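Local coordinates for protein Emp47p (form2) (Saccharomyces cerevisiae, PDB 2A6Z) that acts as a calcium-independent lectin-type cargo receptor, taking part in glycoprotein secretion and being required for the exit of Emp46p from the endoplasmic reticulum, at residues A[42-45]-A[46-49]; A[187-190]-A[191-195]. All blocks are in the same frame, centred on the assembly; numbering follows the deposited sequence.

Interaction 1 of 2, residues A[42-45]-A[46-49]; sequences TSNQ and NSKG
Ser47 turns its side chain back into the loop formed by Thr42, Ser43 and Asn44, and its hydroxyl closes that loop on a main-chain carbonyl. The backbone reverses between the two halves: the end-to-end directions of 42-45 and 46-48 differ by 161°, and Thr42 CA comes within 5.1 Å of Ser47 CA. Asn46, with a positive phi of 56°, sits at the bend.

Starting from the main chain, Ser47 CB points toward the 42-45 half and already touches it, lying 3.4 Å from Asn44 O. One atom further on, OG is tucked between the Ser47 backbone N and carbonyl carbon (chi1 54°), which directs it into the bend instead of outward. There Ser47 OG donates a hydrogen bond to Asn44 O, 2.7 Å away, approaching with a tilt out of the carbonyl plane. Ser47 OG also packs against the start of the loop, 3.1 Å from Thr42 C and 3.4 Å from Thr42 CB. Ser43 N is also near this hydroxyl, but its angle is too poor for a hydrogen bond. Beside this, the Thr42 methyl CG2 rests 3.6 Å from Ser47 O.

The acceptor is gripped twice, since Asn44 O also takes a hydrogen bond from Asn201 ND2, while Asn201 OD1 receives Ser47 N. One amide thus bridges both sides of the bend. Thr42 OG1 faces elsewhere, bonded to Glu209 O and Phe211 N. This local turn, braced by a serine hydroxyl on a carbonyl three residues earlier, belongs to the connection between strand 38-40 of one sheet and strand 48-58 of the other in the legume-lectin-like beta sandwich.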
loop_
_atom_site.group_PDB
_atom_site.type_symbol
_atom_site.label_atom_id
_atom_site.label_comp_id
_atom_site.label_asym_id
_atom_site.label_seq_id
_atom_site.Cartn_x
_atom_site.Cartn_y
_atom_site.Cartn_z
ATOM N N THR A 42 11.430 0.855 -6.464
ATOM C CA THR A 42 11.753 0.598 -7.899
ATOM C C THR A 42 12.896 1.436 -8.322
ATOM O O THR A 42 12.757 2.501 -8.878
ATOM C CB THR A 42 10.457 0.846 -8.739
ATOM O OG1 THR A 42 9.927 2.189 -8.569
ATOM C CG2 THR A 42 9.397 -0.187 -8.420
ATOM N N SER A 43 14.124 0.905 -8.035
ATOM C CA SER A 43 15.314 1.721 -8.152
ATOM C C SER A 43 15.944 1.780 -9.548
ATOM O O SER A 43 16.897 2.557 -9.705
ATOM C CB SER A 43 16.359 1.216 -7.150
ATOM O OG SER A 43 16.715 -0.125 -7.357
ATOM N N ASN A 44 15.501 1.038 -10.551
ATOM C CA ASN A 44 16.030 1.166 -11.899
ATOM C C ASN A 44 14.955 0.803 -12.917
ATOM O O ASN A 44 13.799 0.558 -12.578
ATOM C CB ASN A 44 17.292 0.302 -12.006
ATOM C CG ASN A 44 17.143 -1.156 -11.942
ATOM O OD1 ASN A 44 16.120 -1.733 -12.185
ATOM N ND2 ASN A 44 18.322 -1.852 -11.753
ATOM N N GLN A 45 15.310 0.783 -14.224
ATOM C CA GLN A 45 14.332 0.481 -15.277
ATOM C C GLN A 45 13.835 -0.948 -15.131
ATOM O O GLN A 45 14.666 -1.854 -15.127
ATOM C CB GLN A 45 14.957 0.668 -16.675
ATOM C CG GLN A 45 15.273 2.151 -16.891
ATOM C CD GLN A 45 16.054 2.339 -18.174
ATOM O OE1 GLN A 45 16.591 3.441 -18.343
ATOM N NE2 GLN A 45 16.161 1.335 -19.044
ATOM N N ASN A 46 12.511 -1.132 -15.088
ATOM C CA ASN A 46 11.870 -2.422 -14.958
ATOM C C ASN A 46 12.369 -3.173 -13.709
ATOM O O ASN A 46 12.979 -4.231 -13.791
ATOM C CB ASN A 46 12.088 -3.291 -16.198
ATOM C CG ASN A 46 11.106 -4.425 -16.234
ATOM O OD1 ASN A 46 10.197 -4.614 -15.388
ATOM N ND2 ASN A 46 11.220 -5.218 -17.254
ATOM N N SER A 47 12.038 -2.569 -12.587
ATOM C CA SER A 47 12.422 -3.109 -11.268
ATOM C C SER A 47 11.199 -3.326 -10.419
ATOM O O SER A 47 10.101 -2.819 -10.725
ATOM C CB SER A 47 13.403 -2.178 -10.530
ATOM O OG SER A 47 12.883 -0.837 -10.432
ATOM N N LYS A 48 11.386 -4.092 -9.344
ATOM C CA LYS A 48 10.353 -4.494 -8.417
ATOM C C LYS A 48 10.919 -4.449 -7.006
ATOM O O LYS A 48 12.070 -4.754 -6.781
ATOM C CB LYS A 48 9.783 -5.894 -8.684
ATOM C CG LYS A 48 9.042 -5.987 -10.012
ATOM C CD LYS A 48 8.530 -7.373 -10.344
ATOM C CE LYS A 48 7.526 -7.322 -11.482
ATOM N NZ LYS A 48 7.241 -8.661 -12.071
ATOM N N GLY A 49 10.042 -4.097 -6.054
ATOM C CA GLY A 49 10.483 -4.017 -4.657
ATOM C C GLY A 49 9.293 -4.287 -3.757
ATOM O O GLY A 49 8.135 -3.981 -4.100
#

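Interaction 2 of 2, residues A[187-190]-A[191-195]; sequences RFPS and GSYRI
Tyr193 reaches back along its own chain to Pro189, and its phenol OH donates a hydrogen bond to Pro189 O at 2.7 Å. The geometry is favourable on both partners: the donor lies in the carbonyl plane on a lone pair, with a C=O...O angle of 141°, and Pro189 O sits at the edge of the tyrosine ring, in its plane, 3.3 Å from Tyr193 CE1. Around Tyr193 OH, Pro189 CD packs at 3.4 Å and Phe188 CB at 3.6 Å; the proline meets the tyrosine side chain at about a right angle.

The main chain turns at Ser190 and Ser192 and runs straighter through Gly191, where at phi 147° the carbonyl oxygen of Ser190 occupies the place of a beta carbon, a conformation suited to glycine. Further out, the Tyr193 ring stacks with that of Phe86, while Phe188 makes edge-to-face contacts with Phe86 and Tyr163. Ser190 OG turns to Leu59 O and Lys60 NZ. An aromatic cluster thus backs a side-chain-to-main-chain hydrogen bond from a tyrosine to the carbonyl four residues earlier, at the entry to strand 192-200 of the lectin beta sandwich.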
loop_
_atom_site.group_PDB
_atom_site.type_symbol
_atom_site.label_atom_id
_atom_site.label_comp_id
_atom_site.label_asym_id
_atom_site.label_seq_id
_atom_site.Cartn_x
_atom_site.Cartn_y
_atom_site.Cartn_z
ATOM N N ARG A 187 -16.666 -6.347 5.836
ATOM C CA ARG A 187 -16.521 -6.741 7.248
ATOM C C ARG A 187 -15.398 -7.735 7.268
ATOM O O ARG A 187 -15.595 -8.932 6.984
ATOM C CB ARG A 187 -17.796 -7.343 7.847
ATOM C CG ARG A 187 -18.965 -6.332 7.715
ATOM C CD ARG A 187 -20.191 -6.743 8.493
ATOM N NE ARG A 187 -20.815 -7.963 7.927
ATOM C CZ ARG A 187 -21.967 -8.452 8.334
ATOM N NH1 ARG A 187 -22.573 -7.851 9.347
ATOM N NH2 ARG A 187 -22.526 -9.525 7.831
ATOM N N PHE A 188 -14.187 -7.297 7.556
ATOM C CA PHE A 188 -13.037 -8.170 7.571
ATOM C C PHE A 188 -13.162 -9.215 8.676
ATOM O O PHE A 188 -13.503 -8.879 9.822
ATOM C CB PHE A 188 -11.746 -7.416 7.864
ATOM C CG PHE A 188 -11.313 -6.465 6.738
ATOM C CD1 PHE A 188 -10.831 -6.963 5.538
ATOM C CD2 PHE A 188 -11.347 -5.092 6.930
ATOM C CE1 PHE A 188 -10.391 -6.091 4.546
ATOM C CE2 PHE A 188 -10.935 -4.218 5.923
ATOM C CZ PHE A 188 -10.451 -4.715 4.727
ATOM N N PRO A 189 -12.869 -10.476 8.406
ATOM C CA PRO A 189 -12.882 -11.481 9.484
ATOM C C PRO A 189 -11.573 -11.435 10.255
ATOM O O PRO A 189 -10.531 -10.920 9.844
ATOM C CB PRO A 189 -13.001 -12.808 8.722
ATOM C CG PRO A 189 -12.235 -12.499 7.438
ATOM C CD PRO A 189 -12.557 -11.074 7.092
ATOM N N SER A 190 -11.613 -12.021 11.455
ATOM C CA SER A 190 -10.470 -12.021 12.332
ATOM C C SER A 190 -9.381 -12.961 11.815
ATOM O O SER A 190 -9.636 -13.889 11.060
ATOM C CB SER A 190 -10.913 -12.414 13.762
ATOM O OG SER A 190 -9.889 -12.055 14.658
ATOM N N GLY A 191 -8.194 -12.712 12.235
ATOM C CA GLY A 191 -7.051 -13.543 11.878
ATOM C C GLY A 191 -5.820 -12.677 11.784
ATOM O O GLY A 191 -5.788 -11.506 12.152
ATOM N N SER A 192 -4.745 -13.303 11.298
ATOM C CA SER A 192 -3.493 -12.643 11.207
ATOM C C SER A 192 -3.288 -12.008 9.833
ATOM O O SER A 192 -3.285 -12.739 8.822
ATOM C CB SER A 192 -2.347 -13.686 11.444
ATOM O OG SER A 192 -1.125 -12.993 11.579
ATOM N N TYR A 193 -3.143 -10.682 9.832
ATOM C CA TYR A 193 -2.996 -9.947 8.598
ATOM C C TYR A 193 -1.597 -9.447 8.366
ATOM O O TYR A 193 -0.880 -9.028 9.294
ATOM C CB TYR A 193 -3.957 -8.721 8.567
ATOM C CG TYR A 193 -5.383 -9.118 8.373
ATOM C CD1 TYR A 193 -6.199 -9.654 9.372
ATOM C CD2 TYR A 193 -5.965 -8.921 7.099
ATOM C CE1 TYR A 193 -7.500 -10.001 9.101
ATOM C CE2 TYR A 193 -7.260 -9.253 6.849
ATOM C CZ TYR A 193 -8.076 -9.777 7.831
ATOM O OH TYR A 193 -9.361 -10.126 7.581
ATOM N N ARG A 194 -1.227 -9.505 7.100
ATOM C CA ARG A 194 0.052 -9.032 6.619
ATOM C C ARG A 194 -0.131 -7.638 6.015
ATOM O O ARG A 194 -1.084 -7.396 5.296
ATOM C CB ARG A 194 0.644 -9.997 5.579
ATOM C CG ARG A 194 0.613 -11.449 5.981
ATOM C CD ARG A 194 1.149 -11.753 7.371
ATOM N NE ARG A 194 2.516 -11.282 7.564
ATOM C CZ ARG A 194 3.398 -11.922 8.321
ATOM N NH1 ARG A 194 3.139 -13.038 8.966
ATOM N NH2 ARG A 194 4.615 -11.389 8.424
ATOM N N ILE A 195 0.806 -6.736 6.346
ATOM C CA ILE A 195 0.759 -5.320 6.009
ATOM C C ILE A 195 2.049 -4.998 5.309
ATOM O O ILE A 195 3.149 -5.309 5.818
ATOM C CB ILE A 195 0.602 -4.484 7.310
ATOM C CG1 ILE A 195 -0.761 -4.749 7.947
ATOM C CG2 ILE A 195 0.857 -3.011 7.035
ATOM C CD1 ILE A 195 -0.814 -4.326 9.405
#

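Overall arrangement
Following the chain from its N terminus, interaction 1 closes the short loop leading from strand 38-40 into strand 48-58, and interaction 2 much later closes the entry from strand 178-183 into strand 192-200. Each connection passes from one sheet of the sandwich to the other. The two loops are in series, neither nested nor crossed, and lie on opposite sides of the chain's centre, with their own centres 29 Å apart. Their strands are antiparallel neighbours in one sheet, which explains a reciprocal pattern: Asn201, just beyond strand 192-200, bonds to interaction 1, whereas Leu59, just beyond strand 48-58, bonds to interaction 2.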